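Local coordinates for protein phosphoglycerate oxidoreductase (Rhizobium etli, PDB 4HY3) that probably acts as an NAD-binding D-2-hydroxyacid dehydrogenase that reduces hydroxypyruvate or glyoxylate, at residues 180-185 against 232-237; 187-192 against 215-220; 203-208 against 238-243. All blocks are in the same frame, centred on the assembly; numbering follows the deposited sequence.

Contact 1: residues 180-185 against 232-237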
loop_
_atom_site.group_PDB
_atom_site.type_symbol
_atom_site.label_atom_id
_atom_site.label_comp_id
_atom_site.label_asym_id
_atom_site.label_seq_id
_atom_site.Cartn_x
_atom_site.Cartn_y
_atom_site.Cartn_z
ATOM N N GLY A 180 1.104 15.396 -12.826
ATOM C CA GLY A 180 0.055 15.254 -13.823
ATOM C C GLY A 180 0.352 14.323 -14.986
ATOM O O GLY A 180 1.442 14.328 -15.601
ATOM N N ILE A 181 -0.647 13.524 -15.311
ATOM C CA ILE A 181 -0.504 12.560 -16.383
ATOM C C ILE A 181 -1.460 12.873 -17.553
ATOM O O ILE A 181 -2.692 12.902 -17.382
ATOM C CB ILE A 181 -0.694 11.141 -15.832
ATOM C CG1 ILE A 181 0.218 10.954 -14.627
ATOM C CG2 ILE A 181 -0.344 10.115 -16.887
ATOM C CD1 ILE A 181 -0.005 9.646 -13.883
ATOM N N VAL A 182 -0.879 13.136 -18.723
ATOM C CA VAL A 182 -1.656 13.313 -19.965
ATOM C C VAL A 182 -1.878 11.953 -20.655
ATOM O O VAL A 182 -0.998 11.418 -21.352
ATOM C CB VAL A 182 -0.985 14.315 -20.939
ATOM C CG1 VAL A 182 -1.750 14.382 -22.255
ATOM C CG2 VAL A 182 -0.889 15.700 -20.322
ATOM N N GLY A 183 -3.067 11.405 -20.461
ATOM C CA GLY A 183 -3.360 10.039 -20.880
ATOM C C GLY A 183 -3.214 9.124 -19.690
ATOM O O GLY A 183 -2.694 9.527 -18.653
ATOM N N PHE A 184 -3.687 7.889 -19.840
ATOM C CA PHE A 184 -3.670 6.923 -18.753
ATOM C C PHE A 184 -4.306 5.658 -19.228
ATOM O O PHE A 184 -5.532 5.508 -19.117
ATOM C CB PHE A 184 -4.514 7.429 -17.579
ATOM C CG PHE A 184 -4.365 6.624 -16.314
ATOM C CD1 PHE A 184 -3.452 7.022 -15.328
ATOM C CD2 PHE A 184 -5.152 5.512 -16.084
ATOM C CE1 PHE A 184 -3.315 6.324 -14.139
ATOM C CE2 PHE A 184 -5.018 4.797 -14.897
ATOM C CZ PHE A 184 -4.093 5.202 -13.922
ATOM N N GLY A 185 -3.498 4.746 -19.745
ATOM C CA GLY A 185 -3.974 3.406 -20.064
ATOM C C GLY A 185 -3.084 2.542 -19.217
ATOM O O GLY A 185 -2.910 2.807 -18.024
ATOM N N ASP A 232 3.923 20.134 -11.274
ATOM C CA ASP A 232 5.372 20.213 -11.288
ATOM C C ASP A 232 5.970 19.137 -12.171
ATOM O O ASP A 232 7.024 19.348 -12.784
ATOM C CB ASP A 232 5.925 20.103 -9.878
ATOM C CG ASP A 232 5.479 21.250 -8.989
ATOM O OD1 ASP A 232 5.840 22.425 -9.282
ATOM O OD2 ASP A 232 4.779 20.963 -7.989
ATOM N N PHE A 233 5.296 17.988 -12.246
ATOM C CA PHE A 233 5.713 16.950 -13.161
ATOM C C PHE A 233 4.572 16.464 -14.017
ATOM O O PHE A 233 3.543 15.996 -13.511
ATOM C CB PHE A 233 6.313 15.782 -12.407
ATOM C CG PHE A 233 7.456 16.155 -11.504
ATOM C CD1 PHE A 233 8.738 16.245 -11.997
ATOM C CD2 PHE A 233 7.236 16.400 -10.159
ATOM C CE1 PHE A 233 9.786 16.585 -11.175
ATOM C CE2 PHE A 233 8.285 16.729 -9.328
ATOM C CZ PHE A 233 9.567 16.818 -9.839
ATOM N N ILE A 234 4.779 16.572 -15.327
ATOM C CA ILE A 234 3.784 16.219 -16.327
ATOM C C ILE A 234 4.379 15.131 -17.191
ATOM O O ILE A 234 5.440 15.339 -17.793
ATOM C CB ILE A 234 3.428 17.432 -17.227
ATOM C CG1 ILE A 234 2.899 18.589 -16.376
ATOM C CG2 ILE A 234 2.448 17.064 -18.340
ATOM C CD1 ILE A 234 3.375 19.918 -16.900
ATOM N N PHE A 235 3.680 13.992 -17.250
ATOM C CA PHE A 235 4.040 12.865 -18.101
ATOM C C PHE A 235 3.022 12.712 -19.242
ATOM O O PHE A 235 1.819 12.596 -18.980
ATOM C CB PHE A 235 4.019 11.560 -17.280
ATOM C CG PHE A 235 5.034 11.495 -16.163
ATOM C CD1 PHE A 235 6.296 10.927 -16.378
ATOM C CD2 PHE A 235 4.727 11.978 -14.890
ATOM C CE1 PHE A 235 7.227 10.846 -15.343
ATOM C CE2 PHE A 235 5.655 11.911 -13.861
ATOM C CZ PHE A 235 6.907 11.346 -14.080
ATOM N N VAL A 236 3.492 12.699 -20.493
ATOM C CA VAL A 236 2.675 12.289 -21.658
ATOM C C VAL A 236 2.846 10.775 -21.966
ATOM O O VAL A 236 3.947 10.283 -22.268
ATOM C CB VAL A 236 3.007 13.086 -22.934
ATOM C CG1 VAL A 236 1.892 12.888 -23.949
ATOM C CG2 VAL A 236 3.235 14.570 -22.633
ATOM N N VAL A 237 1.734 10.055 -21.956
ATOM C CA VAL A 237 1.773 8.636 -21.688
ATOM C C VAL A 237 0.897 7.785 -22.630
ATOM O O VAL A 237 1.169 6.592 -22.848
ATOM C CB VAL A 237 1.469 8.455 -20.191
ATOM C CG1 VAL A 237 0.530 7.317 -19.898
ATOM C CG2 VAL A 237 2.760 8.306 -19.450
#
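V182 serves two partners on one face of a buried parallel strand pair: its CG2 crosses I234 CG2 at 4.1 Å, and its CG1 faces V236 CG1 at 4.3 Å. Because CG1 stands anti to the backbone N (chi1 175°) and CG2 anti to the carbonyl carbon, each methyl is directed to a different residue of the opposing strand. On the reverse face I181 CG2 lies 4.1 Å from V237 CB, and the edge of the F235 ring passes G180 O, with CD2 at 4.1 Å. The F235 side chain also touches L191 of helix 186-195 and I263 of the next strand, 261-264. The pair 178-182 and 233-236 holds the middle of a Rossmann fold, joining the first and fourth strands of a parallel sheet ordered 3-2-1-4-5-6-7. The G183-G185 turn that follows fits the glycine-rich GxGxxG loop, which probably receives the dinucleotide; at G183 a CB would press on the carbonyl of V182. The polar edge is a backbone ladder in which F235 is held twice, F235 N donating to G180 O (2.8 Å) and F235 O accepting from V182 N (2.8 Å). G180 N bonds F233 O before this pair, and V237 N reaches V182 O after it, at 3.1 Å.

Contact 2: residues 187-192 against 215-220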
loop_
_atom_site.group_PDB
_atom_site.type_symbol
_atom_site.label_atom_id
_atom_site.label_comp_id
_atom_site.label_asym_id
_atom_site.label_seq_id
_atom_site.Cartn_x
_atom_site.Cartn_y
_atom_site.Cartn_z
ATOM N N LEU A 187 0.248 2.331 -19.385
ATOM C CA LEU A 187 1.414 3.120 -19.030
ATOM C C LEU A 187 1.063 4.023 -17.867
ATOM O O LEU A 187 1.824 4.156 -16.906
ATOM C CB LEU A 187 1.849 3.970 -20.209
ATOM C CG LEU A 187 3.357 4.070 -20.447
ATOM C CD1 LEU A 187 4.130 4.052 -19.136
ATOM C CD2 LEU A 187 3.821 2.902 -21.316
ATOM N N GLY A 188 -0.120 4.622 -17.951
ATOM C CA GLY A 188 -0.685 5.307 -16.827
ATOM C C GLY A 188 -0.615 4.511 -15.553
ATOM O O GLY A 188 -0.044 4.989 -14.585
ATOM N N LYS A 189 -1.186 3.306 -15.538
ATOM C CA LYS A 189 -1.257 2.511 -14.289
ATOM C C LYS A 189 0.109 2.116 -13.779
ATOM O O LYS A 189 0.323 2.083 -12.563
ATOM C CB LYS A 189 -2.089 1.251 -14.450
ATOM C CG LYS A 189 -3.501 1.492 -14.947
ATOM C CD LYS A 189 -4.253 0.183 -15.175
ATOM C CE LYS A 189 -5.396 0.383 -16.173
ATOM N NZ LYS A 189 -6.038 -0.910 -16.559
ATOM N N ALA A 190 1.036 1.829 -14.698
ATOM C CA ALA A 190 2.351 1.340 -14.296
ATOM C C ALA A 190 3.048 2.456 -13.545
ATOM O O ALA A 190 3.779 2.217 -12.565
ATOM C CB ALA A 190 3.172 0.898 -15.499
ATOM N N LEU A 191 2.775 3.675 -14.007
ATOM C CA LEU A 191 3.368 4.883 -13.492
ATOM C C LEU A 191 2.777 5.150 -12.119
ATOM O O LEU A 191 3.502 5.324 -11.131
ATOM C CB LEU A 191 3.088 6.007 -14.457
ATOM C CG LEU A 191 3.885 7.303 -14.461
ATOM C CD1 LEU A 191 5.263 7.234 -13.845
ATOM C CD2 LEU A 191 4.023 7.747 -15.903
ATOM N N ARG A 192 1.456 5.123 -12.032
ATOM C CA ARG A 192 0.818 5.276 -10.738
ATOM C C ARG A 192 1.428 4.296 -9.755
ATOM O O ARG A 192 1.558 4.610 -8.581
ATOM C CB ARG A 192 -0.697 5.104 -10.826
ATOM C CG ARG A 192 -1.432 5.049 -9.500
ATOM C CD ARG A 192 -1.042 6.175 -8.549
ATOM N NE ARG A 192 -1.776 6.073 -7.282
ATOM C CZ ARG A 192 -1.386 5.391 -6.211
ATOM N NH1 ARG A 192 -0.235 4.728 -6.180
ATOM N NH2 ARG A 192 -2.169 5.371 -5.152
ATOM N N GLU A 215 -10.603 7.434 -9.998
ATOM C CA GLU A 215 -10.590 7.585 -8.547
ATOM C C GLU A 215 -10.137 6.288 -7.856
ATOM O O GLU A 215 -9.392 6.340 -6.881
ATOM C CB GLU A 215 -11.973 8.024 -8.025
ATOM C CG GLU A 215 -12.366 9.484 -8.263
ATOM C CD GLU A 215 -13.866 9.742 -8.042
ATOM O OE1 GLU A 215 -14.544 8.877 -7.437
ATOM O OE2 GLU A 215 -14.379 10.812 -8.464
ATOM N N GLU A 216 -10.570 5.142 -8.379
ATOM C CA GLU A 216 -10.259 3.830 -7.783
ATOM C C GLU A 216 -8.880 3.279 -8.173
ATOM O O GLU A 216 -8.405 2.303 -7.590
ATOM C CB GLU A 216 -11.359 2.820 -8.116
ATOM C CG GLU A 216 -12.594 3.011 -7.246
ATOM C CD GLU A 216 -13.914 2.751 -7.973
ATOM O OE1 GLU A 216 -13.897 2.468 -9.197
ATOM O OE2 GLU A 216 -14.975 2.837 -7.316
ATOM N N ASN A 217 -8.259 3.906 -9.165
ATOM C CA ASN A 217 -6.874 3.638 -9.532
ATOM C C ASN A 217 -5.918 4.525 -8.742
ATOM O O ASN A 217 -4.753 4.655 -9.098
ATOM C CB ASN A 217 -6.679 3.916 -11.022
ATOM C CG ASN A 217 -6.838 2.677 -11.873
ATOM O OD1 ASN A 217 -5.857 2.113 -12.343
ATOM N ND2 ASN A 217 -8.080 2.242 -12.075
ATOM N N GLY A 218 -6.428 5.168 -7.699
ATOM C CA GLY A 218 -5.675 6.165 -6.960
ATOM C C GLY A 218 -5.277 7.438 -7.707
ATOM O O GLY A 218 -4.164 7.920 -7.541
ATOM N N VAL A 219 -6.154 8.018 -8.513
ATOM C CA VAL A 219 -5.782 9.307 -9.117
ATOM C C VAL A 219 -6.947 10.295 -9.145
ATOM O O VAL A 219 -8.113 9.900 -9.000
ATOM C CB VAL A 219 -5.155 9.198 -10.546
ATOM C CG1 VAL A 219 -3.844 8.444 -10.529
ATOM C CG2 VAL A 219 -6.125 8.569 -11.536
ATOM N N GLU A 220 -6.605 11.565 -9.375
ATOM C CA GLU A 220 -7.566 12.645 -9.456
ATOM C C GLU A 220 -7.892 13.023 -10.916
ATOM O O GLU A 220 -7.083 13.679 -11.596
ATOM C CB GLU A 220 -7.003 13.846 -8.705
ATOM C CG GLU A 220 -7.960 15.007 -8.515
ATOM C CD GLU A 220 -7.340 16.098 -7.672
ATOM O OE1 GLU A 220 -6.562 15.757 -6.750
ATOM O OE2 GLU A 220 -7.614 17.291 -7.937
#
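R192 and K189, one turn apart on helix 186-195, meet N217, G218 and V219 in a small surface contact between this helix and the turn that leads from helix 211-216 into the edge strand 220-221. R192 carries most of it. Its CG is anti to the backbone N and the chain then bends (chi2 49°), which brings NE to the carbonyl of G218. The NE-G218 O hydrogen bond is 3.0 Å long and fairly straight at the proton (162°); the oxygen lies close to the guanidinium plane, whereas NE is tilted 33° from the carbonyl plane. Nearer the helix, R192 CG rests 3.4 Å from N217 O and its CD touches V219 CG1 at 4.1 Å. V219 itself turns to I202 and V204 of the neighbouring strand. K189 adds only methylenes, its CG lying 3.6 Å from N217 OD1. The N217 amide is held by its ND2 bond back to M213 O in helix 211-216, with OD1 facing the K189 chain, and F184 packs against both K189 and N217. With its positive phi, G218 is the C-prime residue of a Schellman motif that closes helix 211-216 before the chain returns to the sheet.

Contact 3: residues 203-208 against 238-243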
loop_
_atom_site.group_PDB
_atom_site.type_symbol
_atom_site.label_atom_id
_atom_site.label_comp_id
_atom_site.label_asym_id
_atom_site.label_seq_id
_atom_site.Cartn_x
_atom_site.Cartn_y
_atom_site.Cartn_z
ATOM N N ARG A 203 -2.822 14.119 -10.742
ATOM C CA ARG A 203 -3.912 14.572 -11.621
ATOM C C ARG A 203 -3.800 13.901 -12.954
ATOM O O ARG A 203 -2.742 13.930 -13.579
ATOM C CB ARG A 203 -3.851 16.085 -11.855
ATOM C CG ARG A 203 -4.450 16.910 -10.734
ATOM C CD ARG A 203 -4.525 18.368 -11.128
ATOM N NE ARG A 203 -4.531 19.256 -9.970
ATOM C CZ ARG A 203 -3.433 19.744 -9.401
ATOM N NH1 ARG A 203 -2.233 19.405 -9.880
ATOM N NH2 ARG A 203 -3.535 20.563 -8.361
ATOM N N VAL A 204 -4.905 13.330 -13.404
ATOM C CA VAL A 204 -4.912 12.552 -14.628
ATOM C C VAL A 204 -5.977 13.070 -15.579
ATOM O O VAL A 204 -7.125 13.267 -15.195
ATOM C CB VAL A 204 -5.160 11.040 -14.343
ATOM C CG1 VAL A 204 -5.468 10.260 -15.627
ATOM C CG2 VAL A 204 -3.957 10.425 -13.648
ATOM N N PHE A 205 -5.598 13.264 -16.829
ATOM C CA PHE A 205 -6.571 13.581 -17.840
ATOM C C PHE A 205 -6.785 12.385 -18.766
ATOM O O PHE A 205 -5.836 11.838 -19.321
ATOM C CB PHE A 205 -6.165 14.843 -18.614
ATOM C CG PHE A 205 -6.937 15.038 -19.873
ATOM C CD1 PHE A 205 -8.255 15.477 -19.831
ATOM C CD2 PHE A 205 -6.358 14.756 -21.104
ATOM C CE1 PHE A 205 -8.984 15.642 -21.003
ATOM C CE2 PHE A 205 -7.075 14.914 -22.286
ATOM C CZ PHE A 205 -8.390 15.364 -22.235
ATOM N N ASP A 206 -8.047 11.990 -18.921
ATOM C CA ASP A 206 -8.406 10.870 -19.774
ATOM C C ASP A 206 -9.878 10.954 -20.233
ATOM O O ASP A 206 -10.798 10.992 -19.416
ATOM C CB ASP A 206 -8.115 9.551 -19.061
ATOM C CG ASP A 206 -8.114 8.344 -20.001
ATOM O OD1 ASP A 206 -7.289 8.287 -20.938
ATOM O OD2 ASP A 206 -8.916 7.422 -19.768
ATOM N N PRO A 207 -10.096 10.999 -21.558
ATOM C CA PRO A 207 -11.448 11.007 -22.117
ATOM C C PRO A 207 -12.231 9.705 -21.964
ATOM O O PRO A 207 -13.424 9.757 -21.775
ATOM C CB PRO A 207 -11.212 11.274 -23.615
ATOM C CG PRO A 207 -9.788 10.897 -23.864
ATOM C CD PRO A 207 -9.066 11.222 -22.595
ATOM N N TRP A 208 -11.594 8.548 -22.077
ATOM C CA TRP A 208 -12.371 7.302 -22.150
ATOM C C TRP A 208 -12.365 6.490 -20.895
ATOM O O TRP A 208 -12.722 5.306 -20.901
ATOM C CB TRP A 208 -11.941 6.412 -23.312
ATOM C CG TRP A 208 -11.368 7.138 -24.486
ATOM C CD1 TRP A 208 -12.023 7.990 -25.385
ATOM C CD2 TRP A 208 -9.985 7.078 -24.942
ATOM N NE1 TRP A 208 -11.154 8.449 -26.345
ATOM C CE2 TRP A 208 -9.908 7.942 -26.134
ATOM C CE3 TRP A 208 -8.838 6.419 -24.501
ATOM C CZ2 TRP A 208 -8.720 8.122 -26.828
ATOM C CZ3 TRP A 208 -7.648 6.611 -25.213
ATOM C CH2 TRP A 208 -7.594 7.439 -26.348
ATOM N N ALA A 238 -0.131 8.416 -23.201
ATOM C CA ALA A 238 -1.006 7.807 -24.208
ATOM C C ALA A 238 -1.518 8.890 -25.143
ATOM O O ALA A 238 -1.581 10.067 -24.764
ATOM C CB ALA A 238 -2.173 7.085 -23.555
ATOM N N ALA A 239 -1.863 8.487 -26.369
ATOM C CA ALA A 239 -2.564 9.358 -27.330
ATOM C C ALA A 239 -4.046 9.427 -26.937
ATOM O O ALA A 239 -4.549 8.524 -26.236
ATOM C CB ALA A 239 -2.401 8.838 -28.757
ATOM N N VAL A 240 -4.740 10.490 -27.359
ATOM C CA VAL A 240 -6.143 10.674 -26.947
ATOM C C VAL A 240 -7.116 11.360 -27.933
ATOM O O VAL A 240 -7.965 12.124 -27.465
ATOM C CB VAL A 240 -6.249 11.379 -25.554
ATOM C CG1 VAL A 240 -5.988 10.403 -24.412
ATOM C CG2 VAL A 240 -5.323 12.590 -25.455
ATOM N N THR A 241 -7.085 11.072 -29.249
ATOM C CA THR A 241 -6.363 9.960 -29.873
ATOM C C THR A 241 -5.623 10.337 -31.171
ATOM O O THR A 241 -5.157 11.471 -31.366
ATOM C CB THR A 241 -7.319 8.816 -30.350
ATOM O OG1 THR A 241 -8.656 9.020 -29.893
ATOM C CG2 THR A 241 -6.767 7.409 -30.008
ATOM N N SER A 242 -5.546 9.298 -32.021
ATOM C CA SER A 242 -5.167 9.299 -33.424
ATOM C C SER A 242 -3.922 10.097 -33.731
ATOM O O SER A 242 -2.826 9.539 -33.748
ATOM C CB SER A 242 -6.341 9.727 -34.293
ATOM O OG SER A 242 -6.453 8.885 -35.427
ATOM N N GLU A 243 -4.098 11.392 -33.974
ATOM C CA GLU A 243 -2.998 12.314 -34.252
ATOM C C GLU A 243 -1.608 11.669 -34.392
ATOM O O GLU A 243 -1.415 10.681 -35.106
ATOM C CB GLU A 243 -2.961 13.403 -33.181
ATOM C CG GLU A 243 -4.282 14.127 -33.025
ATOM C CD GLU A 243 -4.120 15.560 -32.569
ATOM O OE1 GLU A 243 -2.961 16.050 -32.443
ATOM O OE2 GLU A 243 -5.176 16.195 -32.350
#
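The indole of W208 takes T241 at its edge, with OG1 near the ring plane and 3.2 Å from CZ2. P207 lies over one indole face, CG standing 3.7 Å above the plane and offset toward the rim. A239 O and V240 CA approach the six-membered end obliquely, the oxygen 3.2 Å from W208 CH2 and the carbon 3.6 Å from the same atom. The other flat group, the F205 ring, is met by V240 CG2 at 4.3 Å from CE2, again at a slant. V240 connects three residues: with chi1 at -79°, CG2 stands between the backbone N and the carbonyl carbon and turns to F205, while CG1 sits 3.7 Å from P207 CD, the two side chains crossing at about a right angle, and 3.9 Å from W208 CH2. No hydrogen bond joins the segments. An alanine at W208 would remove the indole, and is likely to leave T241 and V240 CG1 without that neighbour and open a gap beside P207. D206 directly follows strand 201-205, at the position where many NAD-dependent Rossmann enzymes carry an acidic residue for the adenosine ribose, so a similar role is possible. P207 O bonds R339 and W208 packs on L341, both of the second subunit; F205 packs on L224 and V227 of helix 224-229, and strand 201-205 runs between strands 178-182 and 220-221, with the 238-243 loop following strand 233-236.

In the fold
All three contacts belong to the NAD-binding Rossmann domain and lie near the glycine-rich loop. Contact 1 is the buried centre: the centre of contact 2 is about 10 Å away and that of contact 3 about 9 Å, while contacts 2 and 3 are about 13 Å apart. Strand 178-182 bonds strand 201-205 through I181 N and R203 O (2.7 Å), so contacts 1 and 3 share one sheet. V237 CG1 meets G188 N at 3.4 Å, seating helix 186-195 of contact 2 on contact 1, and V219 packs on V204 toward contact 3. G183, G185 and G188 of the probable dinucleotide-binding pattern span contacts 1 and 2, with D206 of contact 3 close by.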